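Local structure of Udp-n-acetylglucosamine pyrophosphorylase (Trypanosoma brucei, 4BQH) at residues F116-G121 and G279-L284; K131-F136 and K145-M150; V174-M179 and E203-F208. The protein probably catalyses the formation of UDP-N-acetylglucosamine and diphosphate from N-acetylglucosamine 1-phosphate and UTP, and binds an allosteric inhibitor. All coordinates share one frame; numbering follows the deposited sequence.

Contact 1 of 3, residues F116-G121 and G279-L284; sequences FLILAG and GNIDNL
Leu119 and Gly279 meet where two parallel strands run side by side. The side chain of Leu119 lies against the backbone of 279-280. Its CB is 3.8 Å from Gly279 O and also touches Asn280 CA. CG comes a little closer, 3.6 Å from Gly279 O. At the tip, CD1 rests beside the C=O group of Gly279. CG is turned away from its own carbonyl carbon (chi1 -54°), which puts it beside its own backbone N and close to Gly279 O.

The backbones are joined by three nearly straight bonds. Gly279 N donates to Leu117 O at 3.1 Å, almost end-on to that carbonyl. Leu119 N donates to Gly279 O at 2.9 Å. Ile281 N reaches Leu119 O at 3.3 Å, so the pairing runs one residue past the strand end at Asn280. Gly279 thus donates and accepts towards the same strand.

Two more side chains pack here. Phe116 brings CZ to 3.9 Å from Gly279 N, at a slant to the ring. Ile118 CG2 meets Ile281 CB at 3.5 Å, the two branches crossing at an angle.

A type I turn runs from Asn280, the last strand residue, to Asn283. Asn280 OD1 accepts from Asp282 N at 2.8 Å, an Asx turn at its start. Asn283 is tied further on to Glu433 and Gly435.

This is the parallel core of the GT-A-like nucleotidyltransferase sheet. Strand 114-119 is central here: strand 275-280 pairs with one edge and strand 175-180 with the other. Helix 147-166 packs on Ile281 and Leu284. Leu119 instead packs with Met179 and Ile278.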
ATOM      1  N   PHE A 116       7.847   1.819   5.862  1.00  8.37           N
ATOM      2  CA  PHE A 116       6.484   1.741   5.326  1.00  8.11           C
ATOM      3  C   PHE A 116       6.497   2.441   3.974  1.00  8.37           C
ATOM      4  O   PHE A 116       6.863   3.604   3.892  1.00  8.63           O
ATOM      5  CB  PHE A 116       5.428   2.400   6.241  1.00  8.47           C
ATOM      6  CG  PHE A 116       4.028   2.129   5.782  1.00  8.79           C
ATOM      7  CD1 PHE A 116       3.483   2.837   4.713  1.00  9.09           C
ATOM      8  CD2 PHE A 116       3.285   1.112   6.367  1.00  8.80           C
ATOM      9  CE1 PHE A 116       2.204   2.540   4.249  1.00  9.70           C
ATOM     10  CE2 PHE A 116       2.005   0.812   5.901  1.00  9.21           C
ATOM     11  CZ  PHE A 116       1.481   1.510   4.834  1.00  9.37           C
ATOM     12  N   LEU A 117       6.086   1.731   2.929  1.00  8.34           N
ATOM     13  CA  LEU A 117       6.106   2.264   1.570  1.00  8.74           C
ATOM     14  C   LEU A 117       4.659   2.617   1.211  1.00  8.89           C
ATOM     15  O   LEU A 117       3.790   1.730   1.128  1.00  8.40           O
ATOM     16  CB  LEU A 117       6.685   1.214   0.618  1.00  9.01           C
ATOM     17  CG  LEU A 117       7.000   1.589  -0.836  1.00  8.75           C
ATOM     18  CD1 LEU A 117       7.770   0.451  -1.505  1.00  9.85           C
ATOM     19  CD2 LEU A 117       5.729   1.931  -1.617  1.00  9.04           C
ATOM     20  N   ILE A 118       4.379   3.910   1.048  1.00  8.97           N
ATOM     21  CA  ILE A 118       3.020   4.327   0.654  1.00  9.73           C
ATOM     22  C   ILE A 118       2.935   4.429  -0.870  1.00  9.61           C
ATOM     23  O   ILE A 118       3.721   5.166  -1.497  1.00 10.07           O
ATOM     24  CB  ILE A 118       2.669   5.749   1.159  1.00 10.69           C
ATOM     25  CG1 ILE A 118       2.793   5.872   2.664  1.00 11.90           C
ATOM     26  CG2 ILE A 118       1.249   6.101   0.691  1.00 10.60           C
ATOM     27  CD1 ILE A 118       2.491   7.285   3.183  1.00 12.15           C
ATOM     28  N   LEU A 119       1.991   3.705  -1.486  1.00 10.06           N
ATOM     29  CA  LEU A 119       1.777   3.820  -2.941  1.00 10.47           C
ATOM     30  C   LEU A 119       0.989   5.104  -3.181  1.00 11.26           C
ATOM     31  O   LEU A 119      -0.202   5.208  -2.793  1.00 11.76           O
ATOM     32  CB  LEU A 119       1.019   2.586  -3.464  1.00 10.81           C
ATOM     33  CG  LEU A 119       1.628   1.217  -3.121  1.00 11.38           C
ATOM     34  CD1 LEU A 119       0.612   0.113  -3.378  1.00 11.47           C
ATOM     35  CD2 LEU A 119       2.891   0.964  -3.932  1.00 11.80           C
ATOM     36  N   ALA A 120       1.664   6.074  -3.794  1.00 11.05           N
ATOM     37  CA  ALA A 120       1.188   7.451  -3.841  1.00 11.48           C
ATOM     38  C   ALA A 120       1.187   8.061  -5.235  1.00 11.74           C
ATOM     39  O   ALA A 120       1.341   9.281  -5.391  1.00 11.56           O
ATOM     40  CB  ALA A 120       2.002   8.309  -2.880  1.00 12.13           C
ATOM     41  N   GLY A 121       0.990   7.219  -6.247  1.00 11.83           N
ATOM     42  CA  GLY A 121       1.042   7.671  -7.620  1.00 13.49           C
ATOM     43  C   GLY A 121      -0.303   8.100  -8.170  1.00 15.22           C
ATOM     44  O   GLY A 121      -0.360   8.735  -9.220  1.00 17.44           O
ATOM     45  N   GLY A 279       1.554  -0.362   1.376  1.00  8.72           N
ATOM     46  CA  GLY A 279       0.099  -0.126   1.353  1.00  9.10           C
ATOM     47  C   GLY A 279      -0.286   1.043   0.493  1.00  9.51           C
ATOM     48  O   GLY A 279       0.541   1.910   0.212  1.00  9.63           O
ATOM     49  N   ASN A 280      -1.546   1.054   0.043  1.00  9.22           N
ATOM     50  CA  ASN A 280      -2.032   2.157  -0.766  1.00  9.73           C
ATOM     51  C   ASN A 280      -2.548   3.306   0.119  1.00  9.33           C
ATOM     52  O   ASN A 280      -3.225   3.062   1.119  1.00  8.89           O
ATOM     53  CB  ASN A 280      -3.183   1.654  -1.644  1.00 10.62           C
ATOM     54  CG  ASN A 280      -3.482   2.585  -2.808  1.00 11.33           C
ATOM     55  OD1 ASN A 280      -3.765   3.783  -2.651  1.00 11.26           O
ATOM     56  ND2 ASN A 280      -3.434   2.014  -4.011  1.00 12.22           N
ATOM     57  N   ILE A 281      -2.227   4.544  -0.275  1.00  9.31           N
ATOM     58  CA  ILE A 281      -2.676   5.721   0.456  1.00 10.13           C
ATOM     59  C   ILE A 281      -4.201   5.812   0.504  1.00 10.22           C
ATOM     60  O   ILE A 281      -4.736   6.510   1.357  1.00 10.21           O
ATOM     61  CB  ILE A 281      -2.053   7.029  -0.106  1.00 10.47           C
ATOM     62  CG1 ILE A 281      -2.235   8.232   0.868  1.00 10.36           C
ATOM     63  CG2 ILE A 281      -2.632   7.364  -1.459  1.00 10.74           C
ATOM     64  CD1 ILE A 281      -1.963   7.986   2.340  1.00 11.36           C
ATOM     65  N   ASP A 282      -4.892   5.093  -0.393  1.00 10.27           N
ATOM     66  CA  ASP A 282      -6.381   5.122  -0.399  1.00 10.74           C
ATOM     67  C   ASP A 282      -7.083   4.418   0.768  1.00 10.87           C
ATOM     68  O   ASP A 282      -8.299   4.553   0.937  1.00 11.08           O
ATOM     69  CB  ASP A 282      -6.950   4.631  -1.753  1.00 11.61           C
ATOM     70  CG  ASP A 282      -6.884   3.112  -1.947  1.00 12.10           C
ATOM     71  OD1 ASP A 282      -6.541   2.331  -1.019  1.00 12.27           O
ATOM     72  OD2 ASP A 282      -7.192   2.664  -3.090  1.00 13.97           O
ATOM     73  N   ASN A 283      -6.328   3.678   1.573  1.00 10.27           N
ATOM     74  CA  ASN A 283      -6.941   2.859   2.603  1.00 10.50           C
ATOM     75  C   ASN A 283      -7.045   3.637   3.896  1.00 10.34           C
ATOM     76  O   ASN A 283      -6.058   3.775   4.626  1.00 10.80           O
ATOM     77  CB  ASN A 283      -6.131   1.588   2.819  1.00 10.05           C
ATOM     78  CG  ASN A 283      -6.791   0.650   3.799  1.00 10.28           C
ATOM     79  OD1 ASN A 283      -7.895   0.917   4.281  1.00 10.36           O
ATOM     80  ND2 ASN A 283      -6.122  -0.439   4.117  1.00  9.84           N
ATOM     81  N   LEU A 284      -8.239   4.154   4.184  1.00 10.10           N
ATOM     82  CA  LEU A 284      -8.410   4.959   5.387  1.00 10.53           C
ATOM     83  C   LEU A 284      -8.142   4.158   6.654  1.00 10.86           C
ATOM     84  O   LEU A 284      -7.751   4.733   7.685  1.00 11.57           O
ATOM     85  CB  LEU A 284      -9.837   5.516   5.460  1.00 10.47           C
ATOM     86  CG  LEU A 284     -10.124   6.506   6.603  1.00 10.24           C
ATOM     87  CD1 LEU A 284      -9.309   7.793   6.476  1.00 10.71           C
ATOM     88  CD2 LEU A 284     -11.622   6.843   6.646  1.00 10.49           C
TER

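Contact 2 of 3, residues K131-F136 and K145-M150; sequences KPKGFF and KSLFMM
Gly134 CA lies over one face of the Phe148 ring, a CH-pi contact of 3.7 Å to the ring centroid. Gly134 has no side chain, and its CA and carbonyl carbon come close to the ring, CA offset toward the rim. Phe135 and Phe148 meet edge to edge, with Phe135 CD1 4.0 Å from Phe148 CE2. Leu147 CD1 packs on the stem of Phe136 and on Lys133 CG.

Two backbone carbonyls of the short 3-10 turn and its exit grip the start of helix 147-166. Gly134 O takes Phe148 N at 2.9 Å, on a lone pair in the carbonyl plane. Phe136 O takes Leu147 N at 2.9 Å with a more bent N-H. Ser146 is the N-cap. Its OG sits between backbone N and carbonyl carbon (chi1 66°) and accepts from Met149 N at 3.1 Å. The N-H groups of 147, 148 and 149, which begin the helix, therefore all have acceptors.

A water donates to both Phe136 O and Lys145 O, bridging the two backbones beside the cap. Pro132 CD covers one face of the Phe135 ring. Farther out, Phe191 of helix 185-194 stacks with Phe135, and Phe192 meets Phe148 edge-to-face. Lys133 NZ binds Val437 O, and Lys145 NZ forms salt bridges with Glu153 and Glu541.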
ATOM      1  N   LYS A 131      -5.918  16.452  -7.412  1.00 24.30           N
ATOM      2  CA  LYS A 131      -4.646  16.518  -6.711  1.00 21.99           C
ATOM      3  C   LYS A 131      -4.292  15.067  -6.345  1.00 18.52           C
ATOM      4  O   LYS A 131      -5.120  14.192  -6.543  1.00 17.88           O
ATOM      5  CB  LYS A 131      -4.796  17.397  -5.468  1.00 23.71           C
ATOM      6  CG  LYS A 131      -4.747  18.886  -5.803  1.00 26.70           C
ATOM      7  CD  LYS A 131      -5.353  19.739  -4.704  1.00 31.43           C
ATOM      8  CE  LYS A 131      -5.408  21.208  -5.111  1.00 34.66           C
ATOM      9  NZ  LYS A 131      -4.032  21.786  -5.219  1.00 37.69           N
ATOM     10  N   PRO A 132      -3.067  14.808  -5.846  1.00 16.77           N
ATOM     11  CA  PRO A 132      -2.766  13.428  -5.459  1.00 15.54           C
ATOM     12  C   PRO A 132      -3.714  12.956  -4.383  1.00 13.97           C
ATOM     13  O   PRO A 132      -4.155  13.746  -3.541  1.00 13.06           O
ATOM     14  CB  PRO A 132      -1.323  13.524  -4.929  1.00 15.14           C
ATOM     15  CG  PRO A 132      -0.766  14.684  -5.659  1.00 15.66           C
ATOM     16  CD  PRO A 132      -1.888  15.677  -5.666  1.00 16.29           C
ATOM     17  N   LYS A 133      -4.049  11.676  -4.408  1.00 13.36           N
ATOM     18  CA  LYS A 133      -5.027  11.156  -3.453  1.00 13.27           C
ATOM     19  C   LYS A 133      -4.654  11.354  -1.991  1.00 12.59           C
ATOM     20  O   LYS A 133      -5.540  11.545  -1.154  1.00 12.36           O
ATOM     21  CB  LYS A 133      -5.362   9.676  -3.726  1.00 14.13           C
ATOM     22  CG  LYS A 133      -6.496   9.173  -2.828  1.00 15.73           C
ATOM     23  CD  LYS A 133      -6.997   7.798  -3.213  1.00 16.43           C
ATOM     24  CE  LYS A 133      -7.829   7.843  -4.497  1.00 16.17           C
ATOM     25  NZ  LYS A 133      -8.270   6.473  -4.831  1.00 16.47           N
ATOM     26  N   GLY A 134      -3.355  11.334  -1.676  1.00 12.23           N
ATOM     27  CA  GLY A 134      -2.913  11.556  -0.300  1.00 12.08           C
ATOM     28  C   GLY A 134      -3.290  12.921   0.264  1.00 11.85           C
ATOM     29  O   GLY A 134      -3.324  13.108   1.481  1.00 10.83           O
ATOM     30  N   PHE A 135      -3.576  13.873  -0.620  1.00 12.45           N
ATOM     31  CA  PHE A 135      -4.004  15.219  -0.190  1.00 13.13           C
ATOM     32  C   PHE A 135      -5.459  15.206   0.283  1.00 13.24           C
ATOM     33  O   PHE A 135      -5.914  16.144   0.977  1.00 13.56           O
ATOM     34  CB  PHE A 135      -3.913  16.243  -1.355  1.00 13.24           C
ATOM     35  CG  PHE A 135      -2.516  16.602  -1.811  1.00 14.25           C
ATOM     36  CD1 PHE A 135      -1.474  15.686  -1.819  1.00 14.75           C
ATOM     37  CD2 PHE A 135      -2.273  17.871  -2.333  1.00 14.69           C
ATOM     38  CE1 PHE A 135      -0.222  16.035  -2.289  1.00 15.08           C
ATOM     39  CE2 PHE A 135      -1.014  18.226  -2.792  1.00 15.35           C
ATOM     40  CZ  PHE A 135       0.011  17.306  -2.773  1.00 14.10           C
ATOM     41  N   PHE A 136      -6.209  14.173  -0.104  1.00 13.76           N
ATOM     42  CA  PHE A 136      -7.667  14.143   0.113  1.00 13.97           C
ATOM     43  C   PHE A 136      -8.054  14.184   1.589  1.00 14.27           C
ATOM     44  O   PHE A 136      -7.467  13.465   2.419  1.00 13.69           O
ATOM     45  CB  PHE A 136      -8.291  12.911  -0.557  1.00 14.11           C
ATOM     46  CG  PHE A 136      -9.795  12.859  -0.472  1.00 14.69           C
ATOM     47  CD1 PHE A 136     -10.583  13.597  -1.355  1.00 15.81           C
ATOM     48  CD2 PHE A 136     -10.427  12.057   0.480  1.00 15.06           C
ATOM     49  CE1 PHE A 136     -11.973  13.563  -1.269  1.00 15.42           C
ATOM     50  CE2 PHE A 136     -11.815  12.013   0.560  1.00 15.92           C
ATOM     51  CZ  PHE A 136     -12.584  12.765  -0.320  1.00 15.34           C
ATOM     52  N   LYS A 145      -8.030  16.245   8.472  1.00 17.88           N
ATOM     53  CA  LYS A 145      -6.693  15.784   8.143  1.00 15.83           C
ATOM     54  C   LYS A 145      -6.713  15.075   6.804  1.00 14.89           C
ATOM     55  O   LYS A 145      -7.650  14.329   6.516  1.00 14.86           O
ATOM     56  CB  LYS A 145      -6.201  14.810   9.215  1.00 15.50           C
ATOM     57  CG  LYS A 145      -6.101  15.436  10.605  1.00 14.62           C
ATOM     58  CD  LYS A 145      -5.708  14.399  11.617  1.00 14.45           C
ATOM     59  CE  LYS A 145      -5.691  15.026  13.017  1.00 14.74           C
ATOM     60  NZ  LYS A 145      -5.457  13.947  14.014  1.00 15.15           N
ATOM     61  N   SER A 146      -5.685  15.329   6.003  1.00 13.58           N
ATOM     62  CA  SER A 146      -5.457  14.581   4.762  1.00 12.68           C
ATOM     63  C   SER A 146      -5.158  13.097   5.034  1.00 12.00           C
ATOM     64  O   SER A 146      -4.811  12.698   6.148  1.00 11.74           O
ATOM     65  CB  SER A 146      -4.326  15.210   3.929  1.00 12.11           C
ATOM     66  OG  SER A 146      -3.040  15.137   4.556  1.00 12.20           O
ATOM     67  N   LEU A 147      -5.315  12.276   4.007  1.00 10.89           N
ATOM     68  CA  LEU A 147      -4.887  10.895   4.115  1.00 10.35           C
ATOM     69  C   LEU A 147      -3.386  10.801   4.452  1.00 10.14           C
ATOM     70  O   LEU A 147      -3.021  10.011   5.316  1.00  9.98           O
ATOM     71  CB  LEU A 147      -5.260  10.105   2.849  1.00 10.44           C
ATOM     72  CG  LEU A 147      -6.773   9.995   2.592  1.00 10.65           C
ATOM     73  CD1 LEU A 147      -6.952   9.367   1.213  1.00 10.56           C
ATOM     74  CD2 LEU A 147      -7.482   9.174   3.656  1.00 10.90           C
ATOM     75  N   PHE A 148      -2.535  11.614   3.821  1.00 10.62           N
ATOM     76  CA  PHE A 148      -1.099  11.636   4.188  1.00 11.03           C
ATOM     77  C   PHE A 148      -0.914  11.926   5.678  1.00 11.68           C
ATOM     78  O   PHE A 148      -0.172  11.239   6.352  1.00 11.49           O
ATOM     79  CB  PHE A 148      -0.287  12.656   3.380  1.00 11.03           C
ATOM     80  CG  PHE A 148       0.160  12.175   2.019  1.00 11.57           C
ATOM     81  CD1 PHE A 148       0.761  10.926   1.858  1.00 11.70           C
ATOM     82  CD2 PHE A 148       0.074  13.020   0.906  1.00 11.51           C
ATOM     83  CE1 PHE A 148       1.212  10.507   0.600  1.00 12.00           C
ATOM     84  CE2 PHE A 148       0.536  12.604  -0.362  1.00 11.54           C
ATOM     85  CZ  PHE A 148       1.098  11.342  -0.516  1.00 11.17           C
ATOM     86  N   MET A 149      -1.615  12.932   6.189  1.00 12.30           N
ATOM     87  CA  MET A 149      -1.435  13.331   7.573  1.00 12.73           C
ATOM     88  C   MET A 149      -1.772  12.203   8.530  1.00 12.46           C
ATOM     89  O   MET A 149      -1.020  11.952   9.466  1.00 12.37           O
ATOM     90  CB  MET A 149      -2.280  14.569   7.894  1.00 12.93           C
ATOM     91  CG  MET A 149      -2.140  15.027   9.334  1.00 14.23           C
ATOM     92  SD  MET A 149      -2.766  16.712   9.402  1.00 17.32           S
ATOM     93  CE  MET A 149      -2.406  17.111  11.110  1.00 17.42           C
ATOM     94  N   MET A 150      -2.882  11.504   8.283  1.00 12.99           N
ATOM     95  CA  MET A 150      -3.288  10.408   9.166  1.00 13.40           C
ATOM     96  C   MET A 150      -2.295   9.232   9.108  1.00 12.60           C
ATOM     97  O   MET A 150      -2.016   8.623  10.137  1.00 12.09           O
ATOM     98  CB  MET A 150      -4.731   9.969   8.920  1.00 15.54           C
ATOM     99  CG  MET A 150      -5.751  10.970   9.491  1.00 18.34           C
ATOM    100  SD  MET A 150      -7.481  10.557   9.163  1.00 22.73           S
ATOM    101  CE  MET A 150      -7.503  10.721   7.389  1.00 21.63           C
TER
HETATM  102  O   HOH W   1      -8.867  12.381   4.752  1.00 24.41           O

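Contact 3 of 3, residues V174-M179 and E203-F208; sequences VQLLVM and EQVHFF. With SO4 (sulfate ion), chain D.
The His206 ring is held at two points on its edge. On one side Gln175 OE1 lies in the ring plane and accepts from His206 NE2 at 2.6 Å. The N-H points straight at it (168°), though the amide plane is turned 58° from the ring. The bend of Gln175 at chi2 (-64°) brings OE1 across to the neighbouring strand, near Gln204 CA and within bonding distance of His206. His206 ND1 donates to sulfate O1 at 2.8 Å, with a weak second bond to O3.

The Phe208 ring carries Met179 CG over one face, 4.0 Å from its centroid, and Met179 SD sits obliquely at 4.6 Å from the same centroid, a Met-aromatic contact. The backbone from Leu177 C to Val178 N lies at the ring's edge. Phe207, on the other side of the sheet, runs alongside Val178, with CD1 3.7 Å from Val178 CB.

Between these groups strands 175-179 and 205-208 pair in parallel. Four backbone bonds alternate from Leu176 N to Phe208 N. Ahead of them Gln204 NE2 donates to Val174 O at 2.8 Å, in its own amide plane, and also binds Gln159. The strands belong to a beta-alpha-beta crossover through helix 185-194, whose Thr188 and Phe192 pack on Val178.

Arg249 and His267 also bind the sulfate, which probably comes from the crystallisation liquor. Both ring nitrogens of His206 act as donors, one towards a neutral amide and one towards an anion. That is consistent with a positively charged imidazole in this crystal, which the sulfate would probably favour.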
ATOM      1  N   VAL A 174      10.447   4.697  12.004  1.00 10.75           N
ATOM      2  CA  VAL A 174       9.989   3.949  10.829  1.00 10.60           C
ATOM      3  C   VAL A 174      10.342   4.817   9.593  1.00 10.44           C
ATOM      4  O   VAL A 174       9.916   5.982   9.521  1.00 10.55           O
ATOM      5  CB  VAL A 174       8.460   3.746  10.887  1.00 10.28           C
ATOM      6  CG1 VAL A 174       7.942   3.155   9.563  1.00 10.77           C
ATOM      7  CG2 VAL A 174       8.083   2.873  12.076  1.00 11.02           C
ATOM      8  N   GLN A 175      11.107   4.286   8.636  1.00 10.22           N
ATOM      9  CA  GLN A 175      11.404   5.058   7.404  1.00 10.37           C
ATOM     10  C   GLN A 175      10.152   5.084   6.548  1.00 11.16           C
ATOM     11  O   GLN A 175       9.563   4.028   6.311  1.00 11.55           O
ATOM     12  CB  GLN A 175      12.552   4.429   6.623  1.00 11.13           C
ATOM     13  CG  GLN A 175      13.852   4.329   7.432  1.00 11.62           C
ATOM     14  CD  GLN A 175      14.402   5.689   7.801  1.00 12.40           C
ATOM     15  OE1 GLN A 175      14.390   6.619   6.992  1.00 12.38           O
ATOM     16  NE2 GLN A 175      14.869   5.824   9.046  1.00 13.13           N
ATOM     17  N   LEU A 176       9.746   6.281   6.118  1.00 10.36           N
ATOM     18  CA  LEU A 176       8.565   6.445   5.292  1.00 10.19           C
ATOM     19  C   LEU A 176       9.036   6.629   3.853  1.00 10.31           C
ATOM     20  O   LEU A 176       9.829   7.536   3.543  1.00 10.23           O
ATOM     21  CB  LEU A 176       7.744   7.668   5.747  1.00 10.99           C
ATOM     22  CG  LEU A 176       6.484   7.934   4.910  1.00 11.16           C
ATOM     23  CD1 LEU A 176       5.542   6.734   4.921  1.00 11.50           C
ATOM     24  CD2 LEU A 176       5.748   9.162   5.400  1.00 11.44           C
ATOM     25  N   LEU A 177       8.546   5.756   2.978  1.00  9.89           N
ATOM     26  CA  LEU A 177       8.910   5.784   1.563  1.00 10.09           C
ATOM     27  C   LEU A 177       7.653   6.173   0.812  1.00 10.67           C
ATOM     28  O   LEU A 177       6.651   5.444   0.870  1.00 11.31           O
ATOM     29  CB  LEU A 177       9.368   4.383   1.129  1.00  9.92           C
ATOM     30  CG  LEU A 177      10.251   3.573   2.084  1.00 10.32           C
ATOM     31  CD1 LEU A 177      10.595   2.239   1.423  1.00 10.31           C
ATOM     32  CD2 LEU A 177      11.495   4.381   2.428  1.00 10.61           C
ATOM     33  N   VAL A 178       7.679   7.333   0.161  1.00 10.07           N
ATOM     34  CA  VAL A 178       6.481   7.833  -0.509  1.00  9.97           C
ATOM     35  C   VAL A 178       6.677   7.636  -2.020  1.00 10.24           C
ATOM     36  O   VAL A 178       7.513   8.308  -2.626  1.00 10.53           O
ATOM     37  CB  VAL A 178       6.255   9.329  -0.176  1.00 10.08           C
ATOM     38  CG1 VAL A 178       5.013   9.862  -0.893  1.00  9.26           C
ATOM     39  CG2 VAL A 178       6.115   9.486   1.327  1.00 10.35           C
ATOM     40  N   MET A 179       5.938   6.693  -2.607  1.00  9.90           N
ATOM     41  CA  MET A 179       6.150   6.370  -4.013  1.00 10.01           C
ATOM     42  C   MET A 179       5.245   7.211  -4.898  1.00 10.44           C
ATOM     43  O   MET A 179       4.065   6.931  -5.076  1.00 10.77           O
ATOM     44  CB  MET A 179       5.993   4.869  -4.323  1.00 10.34           C
ATOM     45  CG  MET A 179       6.576   4.585  -5.717  1.00 10.94           C
ATOM     46  SD  MET A 179       6.537   2.826  -6.120  1.00 12.23           S
ATOM     47  CE  MET A 179       4.834   2.642  -6.593  1.00 11.29           C
ATOM     48  N   GLU A 203      14.427  13.675   7.638  1.00 18.40           N
ATOM     49  CA  GLU A 203      15.412  12.650   7.284  1.00 18.62           C
ATOM     50  C   GLU A 203      14.805  11.238   7.179  1.00 16.41           C
ATOM     51  O   GLU A 203      15.404  10.361   6.559  1.00 15.60           O
ATOM     52  CB  GLU A 203      16.568  12.638   8.289  1.00 21.62           C
ATOM     53  CG  GLU A 203      17.456  13.886   8.262  1.00 27.16           C
ATOM     54  CD  GLU A 203      16.837  15.132   8.911  1.00 30.64           C
ATOM     55  OE1 GLU A 203      15.768  15.055   9.594  1.00 28.31           O
ATOM     56  OE2 GLU A 203      17.442  16.226   8.735  1.00 34.48           O
ATOM     57  N   GLN A 204      13.620  11.017   7.760  1.00 14.62           N
ATOM     58  CA  GLN A 204      13.004   9.682   7.668  1.00 13.33           C
ATOM     59  C   GLN A 204      11.995   9.537   6.519  1.00 12.84           C
ATOM     60  O   GLN A 204      11.380   8.485   6.386  1.00 13.20           O
ATOM     61  CB  GLN A 204      12.347   9.262   8.985  1.00 13.25           C
ATOM     62  CG  GLN A 204      10.963   9.860   9.226  1.00 12.88           C
ATOM     63  CD  GLN A 204      10.446   9.613  10.631  1.00 13.35           C
ATOM     64  OE1 GLN A 204      10.453  10.532  11.458  1.00 14.26           O
ATOM     65  NE2 GLN A 204      10.042   8.359  10.939  1.00 12.45           N
ATOM     66  N   VAL A 205      11.811  10.596   5.738  1.00 12.47           N
ATOM     67  CA  VAL A 205      10.871  10.590   4.626  1.00 12.46           C
ATOM     68  C   VAL A 205      11.609  10.591   3.297  1.00 13.26           C
ATOM     69  O   VAL A 205      12.437  11.485   3.035  1.00 15.16           O
ATOM     70  CB  VAL A 205       9.896  11.771   4.702  1.00 13.06           C
ATOM     71  CG1 VAL A 205       8.898  11.680   3.548  1.00 13.33           C
ATOM     72  CG2 VAL A 205       9.181  11.731   6.057  1.00 12.39           C
ATOM     73  N   HIS A 206      11.302   9.605   2.456  1.00 12.00           N
ATOM     74  CA  HIS A 206      12.033   9.399   1.210  1.00 12.07           C
ATOM     75  C   HIS A 206      11.048   9.398   0.091  1.00 12.61           C
ATOM     76  O   HIS A 206      10.197   8.506   0.015  1.00 12.24           O
ATOM     77  CB  HIS A 206      12.789   8.060   1.251  1.00 12.49           C
ATOM     78  CG  HIS A 206      13.645   7.875   2.494  1.00 13.37           C
ATOM     79  ND1 HIS A 206      14.955   8.159   2.514  1.00 14.71           N
ATOM     80  CD2 HIS A 206      13.324   7.429   3.776  1.00 14.57           C
ATOM     81  CE1 HIS A 206      15.463   7.912   3.747  1.00 14.58           C
ATOM     82  NE2 HIS A 206      14.462   7.468   4.523  1.00 13.96           N
ATOM     83  N   PHE A 207      11.131  10.390  -0.782  1.00 11.37           N
ATOM     84  CA  PHE A 207      10.244  10.446  -1.946  1.00 11.38           C
ATOM     85  C   PHE A 207      10.931   9.795  -3.135  1.00 11.15           C
ATOM     86  O   PHE A 207      12.095  10.069  -3.417  1.00 12.72           O
ATOM     87  CB  PHE A 207       9.916  11.894  -2.294  1.00 11.31           C
ATOM     88  CG  PHE A 207       9.234  12.632  -1.194  1.00 11.34           C
ATOM     89  CD1 PHE A 207       7.858  12.532  -1.012  1.00 11.62           C
ATOM     90  CD2 PHE A 207       9.984  13.428  -0.325  1.00 11.60           C
ATOM     91  CE1 PHE A 207       7.245  13.224   0.035  1.00 11.58           C
ATOM     92  CE2 PHE A 207       9.386  14.118   0.705  1.00 11.66           C
ATOM     93  CZ  PHE A 207       8.008  14.012   0.885  1.00 11.86           C
ATOM     94  N   PHE A 208      10.221   8.928  -3.839  1.00 10.87           N
ATOM     95  CA  PHE A 208      10.806   8.251  -4.984  1.00 10.74           C
ATOM     96  C   PHE A 208       9.742   7.998  -6.029  1.00 10.79           C
ATOM     97  O   PHE A 208       8.703   7.424  -5.728  1.00 10.47           O
ATOM     98  CB  PHE A 208      11.570   6.962  -4.570  1.00 10.66           C
ATOM     99  CG  PHE A 208      10.706   5.825  -4.081  1.00 10.80           C
ATOM    100  CD1 PHE A 208       9.943   5.928  -2.893  1.00 10.67           C
ATOM    101  CD2 PHE A 208      10.696   4.614  -4.783  1.00 10.72           C
ATOM    102  CE1 PHE A 208       9.168   4.854  -2.456  1.00 10.45           C
ATOM    103  CE2 PHE A 208       9.937   3.526  -4.342  1.00 10.92           C
ATOM    104  CZ  PHE A 208       9.175   3.651  -3.177  1.00 10.30           C
TER
HETATM  105  S   SO4 D1540      17.538   9.091   0.176  1.00 24.62           S
HETATM  106  O1  SO4 D1540      16.087   9.362   0.196  1.00 22.65           O
HETATM  107  O2  SO4 D1540      18.022   8.903  -1.219  1.00 25.52           O
HETATM  108  O3  SO4 D1540      17.803   7.864   0.950  1.00 22.22           O
HETATM  109  O4  SO4 D1540      18.261  10.270   0.718  1.00 23.51           O

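In the fold
Contacts 1 and 3 are built on one sheet and share neighbouring strands: 114-119 pairs with 275-280 in contact 1 and with 175-180, which contact 3 joins to 205-209. Their centres are about 12 Å apart. Contact 2 lies off the sheet, about 10 Å from the centre of contact 1 and 15 Å from that of contact 3. It fixes the start of helix 147-166, which leads into strand 175-180. Along the chain, contact 2 closes before contact 3 opens, and both are nested within the long loop closed by contact 1. Strands distant in sequence and their connecting helices are thereby gathered into one compact GT-A-like core.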